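Local coordinates for clavulanic acid biosynthesis oligopeptide binding protein 2 (Streptomyces clavuligerus, PDB 2WOL), which probably binds oligopeptides as an extracellular solute-binding protein of the clavulanic acid biosynthetic pathway, at residues S28-G32 with A244-R248; G95-Y101 with R178-D184; R121-Q125 with P160-L165; R323-Y327 with L364-G368; K331-Q335 with D346-A350. One frame throughout, in Å; residues are numbered along the deposited sequence. Where two conformers were deposited one is given.

Overall arrangement
From the N terminus, the loop before strand 34-39 is first engaged by residues 244-248, so contact 1 closes the longest loop, where two strands enter a five-stranded mixed sheet. Within that loop lies contact 2 (95-101 with 178-184), which in turn encloses contact 3 (121-125 with 160-165). Both reach the same four-stranded antiparallel sheet, and their centres are about 15 Å apart. Further along the chain, contact 4 ties helix 319-327 to the loop before helix 375-384 and encloses contact 5, where helix 331-337 meets strand 346-347; here T367 OG1 packs 3.8 Å from K331 CG. Contact 1, contacts 2 and 3, and contacts 4 and 5 thus tie three separate regions, each with its own sheet.

Contact 1: S28-G32 with A244-R248; sequences SRRRG and ALPDR
L245 lies along the backbone of S28-R30 where strands 34-39 and 248-253, parallel neighbours in a five-stranded mixed sheet, are about to begin. Its branched end faces a row of carbonyls: CD1 is 3.6 Å from S28 O, while CD2 comes to 3.4 Å from R29 O. CG stands beside the backbone N (chi1 -60°), which carries both methyls back along the loop. R31 crosses this leucine at about a right angle and lays its aliphatic CG against L245 CD2 at 3.9 Å; a long chain suits the place, because its methylenes pack while the guanidinium travels outward. The S28 hydroxyl shapes the loop itself, its OG accepting from R30 N to make an ST turn. R30 turns away from L245, and its guanidinium, held by E560 and the L558 carbonyl, passes one face over G32 CA. Glycine fits there, since its backbone (phi 124°, psi 168°) takes a shape that side-chain-bearing residues rarely adopt. From the other segment D247 leans its carboxylate toward the same CA, although OD2 is paired with R230. The register is fixed by G32 N, which donates to L245 O at 2.8 Å, nearly straight but from above the carbonyl plane.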
# COMPACT_ATOMS: atom_id res chain seq x y z
N SER A 28 7.93 14.18 -22.39
CA SER A 28 7.29 15.24 -23.16
C SER A 28 6.62 16.25 -22.25
O SER A 28 6.21 15.91 -21.13
CB SER A 28 6.26 14.66 -24.13
OG SER A 28 5.71 15.67 -24.96
N ARG A 29 6.49 17.48 -22.74
CA ARG A 29 5.74 18.52 -22.04
C ARG A 29 4.51 18.92 -22.85
O ARG A 29 3.84 19.90 -22.54
CB ARG A 29 6.62 19.74 -21.78
CG ARG A 29 7.84 19.48 -20.91
CD ARG A 29 8.55 20.78 -20.58
NE ARG A 29 9.76 20.56 -19.79
CZ ARG A 29 10.96 20.29 -20.31
NH1 ARG A 29 11.12 20.19 -21.63
NH2 ARG A 29 12.00 20.11 -19.52
N ARG A 30 4.20 18.15 -23.90
CA ARG A 30 3.08 18.47 -24.77
C ARG A 30 1.75 18.31 -24.05
O ARG A 30 1.40 17.22 -23.59
CB ARG A 30 3.12 17.63 -26.05
CG ARG A 30 2.00 17.94 -27.05
CD ARG A 30 0.88 16.91 -26.98
NE ARG A 30 -0.29 17.31 -27.76
CZ ARG A 30 -1.40 16.59 -27.87
NH1 ARG A 30 -1.50 15.41 -27.26
NH2 ARG A 30 -2.41 17.03 -28.61
N ARG A 31 1.01 19.41 -23.95
CA ARG A 31 -0.32 19.40 -23.34
C ARG A 31 -1.39 19.08 -24.38
O ARG A 31 -1.22 19.38 -25.57
CB ARG A 31 -0.63 20.76 -22.70
CG ARG A 31 0.35 21.19 -21.62
CD ARG A 31 0.12 22.64 -21.22
NE ARG A 31 1.28 23.17 -20.50
CZ ARG A 31 1.42 24.43 -20.11
NH1 ARG A 31 0.46 25.32 -20.35
NH2 ARG A 31 2.52 24.80 -19.48
N GLY A 32 -2.48 18.47 -23.93
CA GLY A 32 -3.63 18.21 -24.79
C GLY A 32 -4.04 16.75 -24.82
O GLY A 32 -3.31 15.88 -24.34
N ALA A 244 0.08 18.16 -15.36
CA ALA A 244 -1.28 18.30 -15.90
C ALA A 244 -1.33 18.42 -17.42
O ALA A 244 -1.83 19.41 -17.97
CB ALA A 244 -2.00 19.47 -15.24
N LEU A 245 -0.81 17.40 -18.10
CA LEU A 245 -0.72 17.44 -19.56
C LEU A 245 -2.05 17.21 -20.30
O LEU A 245 -2.41 18.02 -21.16
CB LEU A 245 0.38 16.49 -20.07
CG LEU A 245 1.79 16.79 -19.56
CD1 LEU A 245 2.75 15.72 -20.01
CD2 LEU A 245 2.29 18.18 -20.01
N PRO A 246 -2.79 16.13 -19.99
CA PRO A 246 -4.02 15.93 -20.77
C PRO A 246 -5.09 16.97 -20.47
O PRO A 246 -5.15 17.51 -19.36
CB PRO A 246 -4.50 14.53 -20.35
CG PRO A 246 -3.82 14.24 -19.07
CD PRO A 246 -2.59 15.07 -18.98
N ASP A 247 -5.93 17.27 -21.46
CA ASP A 247 -7.07 18.15 -21.24
C ASP A 247 -8.19 17.43 -20.51
O ASP A 247 -9.02 18.07 -19.86
CB ASP A 247 -7.59 18.69 -22.58
CG ASP A 247 -6.68 19.74 -23.18
OD1 ASP A 247 -6.82 19.99 -24.40
OD2 ASP A 247 -5.84 20.31 -22.46
N ARG A 248 -8.21 16.11 -20.62
CA ARG A 248 -9.30 15.31 -20.07
C ARG A 248 -8.77 13.92 -19.72
O ARG A 248 -7.83 13.43 -20.35
CB ARG A 248 -10.43 15.21 -21.09
CG ARG A 248 -11.74 14.61 -20.59
CD ARG A 248 -12.81 14.71 -21.67
NE ARG A 248 -14.08 14.14 -21.23
CZ ARG A 248 -15.01 14.82 -20.56
NH1 ARG A 248 -14.82 16.10 -20.26
NH2 ARG A 248 -16.13 14.21 -20.21

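Contact 2: G95-Y101 with R178-D184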
# COMPACT_ATOMS: atom_id res chain seq x y z
N GLY A 95 11.16 16.97 19.85
CA GLY A 95 11.65 15.59 19.71
C GLY A 95 10.76 14.70 18.86
O GLY A 95 10.55 13.53 19.19
N GLY A 96 10.25 15.26 17.76
CA GLY A 96 9.41 14.51 16.83
C GLY A 96 7.92 14.56 17.14
O GLY A 96 7.13 13.88 16.48
N ARG A 97 7.55 15.35 18.14
CA ARG A 97 6.16 15.44 18.60
C ARG A 97 5.37 16.58 17.96
O ARG A 97 4.15 16.54 17.92
CB ARG A 97 6.10 15.59 20.12
CG ARG A 97 6.52 14.36 20.90
CD ARG A 97 6.66 14.71 22.38
NE ARG A 97 7.17 13.59 23.17
CZ ARG A 97 8.46 13.31 23.37
NH1 ARG A 97 9.40 14.08 22.83
NH2 ARG A 97 8.80 12.27 24.11
N THR A 98 6.07 17.60 17.47
CA THR A 98 5.39 18.77 16.90
C THR A 98 5.82 19.04 15.47
O THR A 98 7.02 19.16 15.17
CB THR A 98 5.57 20.01 17.80
OG1 THR A 98 5.12 19.69 19.13
CG2 THR A 98 4.78 21.20 17.27
N TRP A 99 4.83 19.13 14.58
CA TRP A 99 5.06 19.28 13.16
C TRP A 99 4.34 20.52 12.64
O TRP A 99 3.12 20.64 12.77
CB TRP A 99 4.58 18.03 12.43
CG TRP A 99 5.45 16.84 12.67
CD1 TRP A 99 5.56 16.12 13.82
CD2 TRP A 99 6.34 16.24 11.73
NE1 TRP A 99 6.47 15.11 13.66
CE2 TRP A 99 6.96 15.16 12.38
CE3 TRP A 99 6.68 16.51 10.40
CZ2 TRP A 99 7.90 14.34 11.75
CZ3 TRP A 99 7.60 15.70 9.76
CH2 TRP A 99 8.21 14.63 10.44
N THR A 100 5.12 21.43 12.05
CA THR A 100 4.61 22.70 11.56
C THR A 100 4.76 22.80 10.04
O THR A 100 5.81 22.46 9.49
CB THR A 100 5.34 23.87 12.25
OG1 THR A 100 5.19 23.76 13.67
CG2 THR A 100 4.81 25.22 11.79
N TYR A 101 3.70 23.25 9.38
CA TYR A 101 3.69 23.47 7.93
C TYR A 101 3.22 24.88 7.62
O TYR A 101 2.39 25.44 8.34
CB TYR A 101 2.77 22.46 7.22
CG TYR A 101 3.18 21.02 7.40
CD1 TYR A 101 2.77 20.30 8.52
CD2 TYR A 101 3.96 20.37 6.44
CE1 TYR A 101 3.13 18.97 8.70
CE2 TYR A 101 4.33 19.03 6.61
CZ TYR A 101 3.91 18.34 7.74
OH TYR A 101 4.27 17.03 7.94
N ARG A 178 2.75 11.46 20.65
CA ARG A 178 4.00 10.71 20.75
C ARG A 178 4.89 11.10 19.57
O ARG A 178 4.38 11.61 18.57
CB ARG A 178 3.73 9.20 20.74
CG ARG A 178 3.08 8.68 19.46
CD ARG A 178 2.24 7.43 19.69
NE ARG A 178 1.09 7.70 20.55
CZ ARG A 178 0.02 6.92 20.67
NH1 ARG A 178 -0.07 5.79 19.98
NH2 ARG A 178 -0.96 7.26 21.49
N PRO A 179 6.21 10.87 19.67
CA PRO A 179 7.06 11.14 18.51
C PRO A 179 6.66 10.28 17.31
O PRO A 179 6.33 9.10 17.48
CB PRO A 179 8.46 10.76 19.00
CG PRO A 179 8.38 10.85 20.48
CD PRO A 179 7.00 10.40 20.82
N PHE A 180 6.68 10.87 16.12
CA PHE A 180 6.36 10.13 14.91
C PHE A 180 7.22 10.61 13.74
O PHE A 180 6.90 11.61 13.09
CB PHE A 180 4.87 10.21 14.57
CG PHE A 180 4.43 9.19 13.56
CD1 PHE A 180 4.23 7.86 13.94
CD2 PHE A 180 4.24 9.54 12.23
CE1 PHE A 180 3.85 6.91 13.02
CE2 PHE A 180 3.86 8.59 11.30
CZ PHE A 180 3.66 7.27 11.69
N SER A 181 8.28 9.86 13.47
CA SER A 181 9.28 10.22 12.46
C SER A 181 8.69 10.40 11.05
O SER A 181 9.21 11.17 10.25
CB SER A 181 10.40 9.17 12.42
OG SER A 181 9.89 7.88 12.14
N ASP A 182 7.60 9.69 10.77
CA ASP A 182 7.08 9.58 9.41
C ASP A 182 5.89 10.49 9.09
O ASP A 182 5.12 10.21 8.18
CB ASP A 182 6.73 8.11 9.10
CG ASP A 182 7.93 7.18 9.18
OD1 ASP A 182 9.08 7.67 9.27
OD2 ASP A 182 7.72 5.95 9.16
N PHE A 183 5.76 11.60 9.82
CA PHE A 183 4.56 12.43 9.68
C PHE A 183 4.34 13.05 8.29
O PHE A 183 3.20 13.18 7.84
CB PHE A 183 4.47 13.49 10.78
CG PHE A 183 3.08 14.01 11.01
CD1 PHE A 183 2.13 13.24 11.68
CD2 PHE A 183 2.72 15.27 10.55
CE1 PHE A 183 0.85 13.71 11.88
CE2 PHE A 183 1.44 15.76 10.76
CZ PHE A 183 0.50 14.98 11.43
N ASP A 184 5.43 13.42 7.60
CA ASP A 184 5.30 13.94 6.24
C ASP A 184 4.56 12.95 5.32
O ASP A 184 3.86 13.35 4.39
CB ASP A 184 6.68 14.24 5.62
CG ASP A 184 7.20 15.64 5.95
OD1 ASP A 184 6.45 16.50 6.46
OD2 ASP A 184 8.40 15.88 5.66
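In the bulged beta hairpin of strands 91-93 and 98-102, W99 and Y101 face the chain that leaves strand 171-175 and folds back into helix 183-186. The indole of W99 is the broad flat group of the contact. F183 CB sits over the centre of its six-membered ring, 3.4 Å from the centroid, a CH-pi contact. The phenyl of F183, with CG anti to its backbone N (chi1 -159°), runs past the indole in the opposite direction, and the two ring planes meet obliquely. At the indole edge D184 OD1 approaches CZ3 to 3.6 Å, its carboxylate turned steeply against the ring.

The same OD1 takes a hydrogen bond from Y101 OH at 2.7 Å on its anti lone pair and another from G90 N, so two donors grip one oxygen and pin the first turn of the helix. At the other end G96 O is also shared: W99 NE1 donates to it at 3.1 Å in the indole plane, and F180 N at 3.1 Å from the opposite face of the carbonyl. Together with F183 CB on its face, the NE1 bond fixes the turn of the indole. P179 CB packs 3.5 Å from G95 O, and P179 CG lies over one face of the R97 guanidinium, 3.8 Å from CZ; R97 NH1 is bound to D94 O. Glycine at 95 and 96 accepts the positive phi angles of the tight turn. R97 and T98 both facing S93 is the signature of a classic beta bulge, here closing a hairpin on the four-stranded antiparallel sheet.

Contact 3: R121-Q125 with P160-L165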
# COMPACT_ATOMS: atom_id res chain seq x y z
N ARG A 121 -6.88 21.28 8.58
CA ARG A 121 -7.34 20.82 9.88
C ARG A 121 -8.68 20.11 9.75
O ARG A 121 -8.89 19.05 10.35
CB ARG A 121 -7.45 21.95 10.89
CG ARG A 121 -8.01 21.50 12.23
CD ARG A 121 -7.74 22.50 13.31
NE ARG A 121 -8.56 23.69 13.13
CZ ARG A 121 -8.44 24.78 13.89
NH1 ARG A 121 -7.54 24.81 14.86
NH2 ARG A 121 -9.23 25.82 13.66
N HIS A 122 -9.59 20.70 8.98
CA HIS A 122 -10.91 20.10 8.81
C HIS A 122 -10.83 18.70 8.21
O HIS A 122 -11.51 17.78 8.67
CB HIS A 122 -11.86 20.98 7.99
CG HIS A 122 -13.24 20.42 7.90
ND1 HIS A 122 -14.10 20.40 8.99
CD2 HIS A 122 -13.91 19.83 6.89
CE1 HIS A 122 -15.23 19.83 8.63
NE2 HIS A 122 -15.14 19.47 7.37
N ALA A 123 -9.98 18.53 7.19
CA ALA A 123 -9.76 17.22 6.58
C ALA A 123 -9.28 16.19 7.60
O ALA A 123 -9.80 15.07 7.65
CB ALA A 123 -8.76 17.35 5.44
N VAL A 124 -8.31 16.58 8.42
CA VAL A 124 -7.78 15.70 9.45
C VAL A 124 -8.86 15.39 10.50
O VAL A 124 -9.00 14.25 10.95
CB VAL A 124 -6.50 16.29 10.10
CG1 VAL A 124 -6.05 15.48 11.29
CG2 VAL A 124 -5.39 16.38 9.05
N GLN A 125 -9.64 16.40 10.87
CA GLN A 125 -10.74 16.22 11.81
C GLN A 125 -11.79 15.25 11.28
O GLN A 125 -12.31 14.43 12.05
CB GLN A 125 -11.37 17.57 12.15
CG GLN A 125 -10.51 18.39 13.09
CD GLN A 125 -11.03 19.78 13.37
OE1 GLN A 125 -10.50 20.47 14.24
NE2 GLN A 125 -12.04 20.22 12.63
N PRO A 160 -12.57 22.89 17.44
CA PRO A 160 -11.48 22.21 16.73
C PRO A 160 -10.72 21.21 17.59
O PRO A 160 -10.71 21.31 18.82
CB PRO A 160 -10.56 23.37 16.33
CG PRO A 160 -11.44 24.56 16.29
CD PRO A 160 -12.39 24.35 17.43
N LEU A 161 -10.11 20.24 16.91
CA LEU A 161 -9.20 19.30 17.54
C LEU A 161 -8.09 20.10 18.23
O LEU A 161 -7.44 20.95 17.62
CB LEU A 161 -8.63 18.39 16.45
CG LEU A 161 -7.78 17.15 16.72
CD1 LEU A 161 -8.39 16.21 17.74
CD2 LEU A 161 -7.55 16.43 15.41
N ARG A 162 -7.89 19.83 19.52
CA ARG A 162 -7.00 20.65 20.34
C ARG A 162 -5.52 20.43 20.06
O ARG A 162 -4.67 21.25 20.44
CB ARG A 162 -7.29 20.44 21.82
CG ARG A 162 -8.60 21.06 22.22
CD ARG A 162 -8.54 21.52 23.64
NE ARG A 162 -9.78 22.19 24.01
CZ ARG A 162 -10.18 22.32 25.26
NH1 ARG A 162 -9.45 21.83 26.25
NH2 ARG A 162 -11.32 22.95 25.52
N SER A 163 -5.22 19.33 19.38
CA SER A 163 -3.86 18.99 18.99
C SER A 163 -3.50 19.59 17.63
O SER A 163 -2.38 19.40 17.16
CB SER A 163 -3.73 17.47 18.94
OG SER A 163 -4.76 16.92 18.15
N VAL A 164 -4.44 20.28 17.00
CA VAL A 164 -4.17 20.90 15.70
C VAL A 164 -4.43 22.41 15.78
O VAL A 164 -5.56 22.84 15.99
CB VAL A 164 -4.98 20.29 14.53
CG1 VAL A 164 -4.50 20.86 13.21
CG2 VAL A 164 -4.87 18.77 14.50
N LEU A 165 -3.37 23.19 15.63
CA LEU A 165 -3.48 24.65 15.69
C LEU A 165 -3.38 25.28 14.32
O LEU A 165 -2.65 24.81 13.45
CB LEU A 165 -2.40 25.23 16.60
CG LEU A 165 -2.21 24.68 18.01
CD1 LEU A 165 -1.03 25.37 18.65
CD2 LEU A 165 -3.46 24.85 18.85
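R121, on helix 117-127, reaches over V164, at the start of edge strand 164-166, and P160 in the loop before it. Its chi1 (176°) and extended chi2 lay CD 3.6 Å from V164 CG1, and the bend at chi3 (71°) then turns NE and the guanidinium toward P160 and V164 O. One face of that group carries P160 CB, 3.5 Å from CZ and over its centre. At its edge NH1 donates to V164 O at 3.0 Å, the acceptor lying in the guanidinium plane. Arginine thus supplies methylenes for a valine, a flat face for a proline and an N-H for a carbonyl; NH2 also has a long, weak ion pair with D118 on the same helix.

One turn on, V124 CG1 touches L161 CD2 loosely, both aliphatic groups also packing on L144 of helix 140-144. Q125 follows with an extended chain beyond CG, its amide oxygen OE1 accepting from L161 N at 2.7 Å, nearly straight and from above the amide plane. The N-H opening the type I turn L161-V164 and the carbonyl ending it, on the first strand residue, are therefore matched by complementary helix side chains, which hold the turn against the helix.

Contact 4: R323-Y327 with L364-G368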
# COMPACT_ATOMS: atom_id res chain seq x y z
N ARG A 323 9.42 -22.83 13.94
CA ARG A 323 10.68 -22.99 13.22
C ARG A 323 10.68 -24.23 12.33
O ARG A 323 11.23 -24.21 11.23
CB ARG A 323 11.87 -23.01 14.18
CG ARG A 323 12.09 -21.65 14.83
CD ARG A 323 13.24 -21.64 15.81
NE ARG A 323 13.41 -20.30 16.36
CZ ARG A 323 14.06 -20.01 17.49
NH1 ARG A 323 14.63 -20.97 18.21
NH2 ARG A 323 14.14 -18.75 17.88
N ALA A 324 10.04 -25.31 12.79
CA ALA A 324 9.89 -26.51 11.98
C ALA A 324 9.20 -26.17 10.66
O ALA A 324 9.64 -26.60 9.60
CB ALA A 324 9.11 -27.57 12.73
N VAL A 325 8.14 -25.38 10.74
CA VAL A 325 7.40 -24.96 9.56
C VAL A 325 8.29 -24.14 8.61
O VAL A 325 8.28 -24.36 7.40
CB VAL A 325 6.12 -24.18 9.93
CG1 VAL A 325 5.47 -23.57 8.69
CG2 VAL A 325 5.14 -25.09 10.66
N GLN A 326 9.08 -23.23 9.17
CA GLN A 326 9.98 -22.41 8.35
C GLN A 326 10.99 -23.29 7.61
O GLN A 326 11.19 -23.13 6.41
CB GLN A 326 10.70 -21.36 9.20
CG GLN A 326 9.78 -20.47 10.05
CD GLN A 326 9.64 -19.04 9.55
OE1 GLN A 326 10.28 -18.63 8.57
NE2 GLN A 326 8.83 -18.26 10.25
N TYR A 327 11.62 -24.23 8.32
CA TYR A 327 12.62 -25.11 7.71
C TYR A 327 12.03 -26.03 6.65
O TYR A 327 12.70 -26.35 5.66
CB TYR A 327 13.31 -25.97 8.77
CG TYR A 327 14.37 -25.27 9.57
CD1 TYR A 327 14.26 -25.15 10.96
CD2 TYR A 327 15.51 -24.74 8.96
CE1 TYR A 327 15.24 -24.52 11.71
CE2 TYR A 327 16.49 -24.10 9.70
CZ TYR A 327 16.36 -23.99 11.08
OH TYR A 327 17.33 -23.36 11.83
N LEU A 364 17.34 -16.76 8.93
CA LEU A 364 17.52 -17.53 10.15
C LEU A 364 17.23 -19.01 9.98
O LEU A 364 17.79 -19.84 10.70
CB LEU A 364 16.67 -16.95 11.30
CG LEU A 364 17.00 -15.52 11.75
CD1 LEU A 364 16.20 -15.18 13.00
CD2 LEU A 364 18.50 -15.33 12.01
N TYR A 365 16.36 -19.34 9.02
CA TYR A 365 15.94 -20.73 8.79
C TYR A 365 16.16 -21.16 7.34
O TYR A 365 15.20 -21.32 6.58
CB TYR A 365 14.47 -20.91 9.22
CG TYR A 365 14.18 -20.21 10.52
CD1 TYR A 365 13.35 -19.08 10.57
CD2 TYR A 365 14.77 -20.65 11.71
CE1 TYR A 365 13.10 -18.42 11.77
CE2 TYR A 365 14.53 -19.99 12.91
CZ TYR A 365 13.69 -18.88 12.93
OH TYR A 365 13.47 -18.26 14.14
N PRO A 366 17.43 -21.37 6.95
CA PRO A 366 17.70 -21.72 5.55
C PRO A 366 17.05 -23.04 5.15
O PRO A 366 16.93 -23.96 5.98
CB PRO A 366 19.22 -21.87 5.50
CG PRO A 366 19.73 -21.17 6.69
CD PRO A 366 18.67 -21.30 7.74
N THR A 367 16.64 -23.13 3.89
CA THR A 367 15.90 -24.29 3.40
C THR A 367 16.74 -25.22 2.52
O THR A 367 16.22 -25.87 1.61
CB THR A 367 14.63 -23.85 2.63
OG1 THR A 367 14.99 -22.96 1.57
CG2 THR A 367 13.65 -23.14 3.57
N GLY A 368 18.04 -25.30 2.80
CA GLY A 368 18.92 -26.24 2.10
C GLY A 368 19.49 -25.70 0.80
O GLY A 368 19.10 -24.63 0.33
O HOH W 1 12.59 -20.91 5.91
O HOH W 2 19.69 -22.22 11.09
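The ring of Y327 has Y365 CB over one face, offset toward its rim, and the Y365 ring standing almost upright on it. The pair is T-shaped: the edge of Y365 points at the face of Y327, with centroids 5.5 Å apart and planes at 81°. At the edge of Y327 and in its plane lies P366 O, 3.4 Å from CD2, together with a water bound to Y327 OH that donates to L364 O at 3.1 Å. One face of Y365 is covered by the CB of its own neighbour L364, while Y327 CZ lies at its edge. The amide of Q326 crosses this ring obliquely, OE1 being 3.7 Å from CD1; its NE2 is taken by the carbonyls of A521 and L523.

These tyrosines join the C-terminal turn of helix 319-327 to the loop leading into helix 375-384, in the part of the solute-binding fold that also contains helix 503-520. R323, its chain extended from CG to NE, lays CG 3.5 Å from Y365 CE2 and donates from NE to Y365 OH at 3.0 Å. That bond is bent (140°), and the oxygen is tilted from the guanidinium plane. Y365 OH also bonds to M518 O, a double role that suits tyrosine, whose ring edge packs on Y327; arginine's long chain packs on the ring while NE and NH2 serve Y365 OH and E519 O, at the end of helix 503-520. A second water bonds Q326 O and Y365 O, bridging a carbonyl near the helix end to the loop. Beside it T367 CG2 packs 3.8 Å from Q326 O.

Contact 5: K331-Q335 with D346-A350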
# COMPACT_ATOMS: atom_id res chain seq x y z
N LYS A 331 10.43 -23.48 -0.71
CA LYS A 331 10.32 -22.11 -1.22
C LYS A 331 10.12 -22.07 -2.74
O LYS A 331 9.49 -21.15 -3.26
CB LYS A 331 11.54 -21.27 -0.84
CG LYS A 331 11.83 -21.14 0.67
CD LYS A 331 10.71 -20.47 1.48
CE LYS A 331 10.42 -19.03 1.04
NZ LYS A 331 11.55 -18.08 1.30
N ILE A 332 10.67 -23.06 -3.42
CA ILE A 332 10.54 -23.18 -4.88
C ILE A 332 9.11 -23.55 -5.24
O ILE A 332 8.49 -22.89 -6.10
CB ILE A 332 11.55 -24.21 -5.45
CG1 ILE A 332 13.00 -23.82 -5.10
CG2 ILE A 332 11.36 -24.38 -6.97
CD1 ILE A 332 13.43 -22.42 -5.57
N LEU A 333 8.57 -24.57 -4.58
CA LEU A 333 7.18 -24.99 -4.77
C LEU A 333 6.21 -23.87 -4.44
O LEU A 333 5.21 -23.65 -5.14
CB LEU A 333 6.88 -26.22 -3.89
CG LEU A 333 5.53 -26.93 -4.05
CD1 LEU A 333 5.47 -27.69 -5.37
CD2 LEU A 333 5.26 -27.87 -2.87
N LEU A 334 6.50 -23.14 -3.36
CA LEU A 334 5.65 -22.04 -2.91
C LEU A 334 5.67 -20.88 -3.90
O LEU A 334 4.63 -20.27 -4.16
CB LEU A 334 6.05 -21.59 -1.50
CG LEU A 334 5.63 -22.58 -0.40
CD1 LEU A 334 6.53 -22.47 0.82
CD2 LEU A 334 4.17 -22.36 -0.01
N GLN A 335 6.84 -20.59 -4.46
CA GLN A 335 6.95 -19.57 -5.49
C GLN A 335 6.23 -19.99 -6.77
O GLN A 335 5.58 -19.17 -7.42
CB GLN A 335 8.42 -19.26 -5.78
CG GLN A 335 8.60 -18.18 -6.84
CD GLN A 335 10.03 -17.73 -6.94
OE1 GLN A 335 10.95 -18.55 -6.94
NE2 GLN A 335 10.24 -16.42 -7.04
N ASP A 346 9.73 -12.29 -6.35
CA ASP A 346 11.12 -12.35 -5.95
C ASP A 346 11.25 -13.07 -4.62
O ASP A 346 10.73 -12.60 -3.60
CB ASP A 346 11.68 -10.94 -5.83
CG ASP A 346 13.12 -10.87 -6.22
OD1 ASP A 346 13.99 -11.25 -5.40
OD2 ASP A 346 13.38 -10.43 -7.36
N LEU A 347 11.92 -14.22 -4.61
CA LEU A 347 12.12 -14.99 -3.39
C LEU A 347 12.71 -14.11 -2.30
O LEU A 347 13.58 -13.29 -2.55
CB LEU A 347 13.06 -16.17 -3.62
CG LEU A 347 12.49 -17.44 -4.25
CD1 LEU A 347 13.62 -18.41 -4.51
CD2 LEU A 347 11.44 -18.05 -3.32
N THR A 348 12.21 -14.29 -1.08
CA THR A 348 12.74 -13.57 0.06
C THR A 348 12.76 -14.45 1.31
O THR A 348 11.86 -15.27 1.50
CB THR A 348 11.97 -12.25 0.33
OG1 THR A 348 12.60 -11.53 1.40
CG2 THR A 348 10.52 -12.52 0.70
N THR A 349 13.80 -14.28 2.13
CA THR A 349 13.89 -14.95 3.43
C THR A 349 13.69 -13.96 4.58
O THR A 349 13.79 -14.32 5.75
CB THR A 349 15.24 -15.65 3.61
OG1 THR A 349 16.29 -14.68 3.60
CG2 THR A 349 15.48 -16.66 2.49
N ALA A 350 13.42 -12.70 4.24
CA ALA A 350 13.10 -11.68 5.24
C ALA A 350 11.90 -10.84 4.80
O ALA A 350 11.26 -11.12 3.79
CB ALA A 350 14.32 -10.81 5.51
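L347 lies across the side-chain amide of Q335 at about a right angle, its CG 3.3 Å from OE1. In Q335 CG points opposite the main-chain nitrogen (chi1 -179°) and the chain runs on extended, which brings this amide up beside the leucine; NE2 also makes a weak bond to G344 O. The two methyls of L347 part: CD1 meets I332 CD1 at 4.2 Å, and CD2 comes to 3.7 Å from K331 O. Leucine suits the site because a branched apolar tip can span one turn of helix. That turn opens helix 331-337, which packs beside strand 346-347, a short strand paired antiparallel with strand 523-534 in the seven-stranded mixed sheet. Backbone bonds of D346 with H528 and of T348 with L526 hold the strand there, and D346 is salt-bridged to R300.

K331 is bent at chi2, chi3 and chi4, each near -60°; the shortened reach sets NZ at T348 O, to which it donates at 2.8 Å from above the carbonyl plane. Lysine suits the place because its ammonium can also serve a second carbonyl, P525 O, through a weak bond. T348 in turn closes a local link, OG1 donating to A350 O at 2.8 Å.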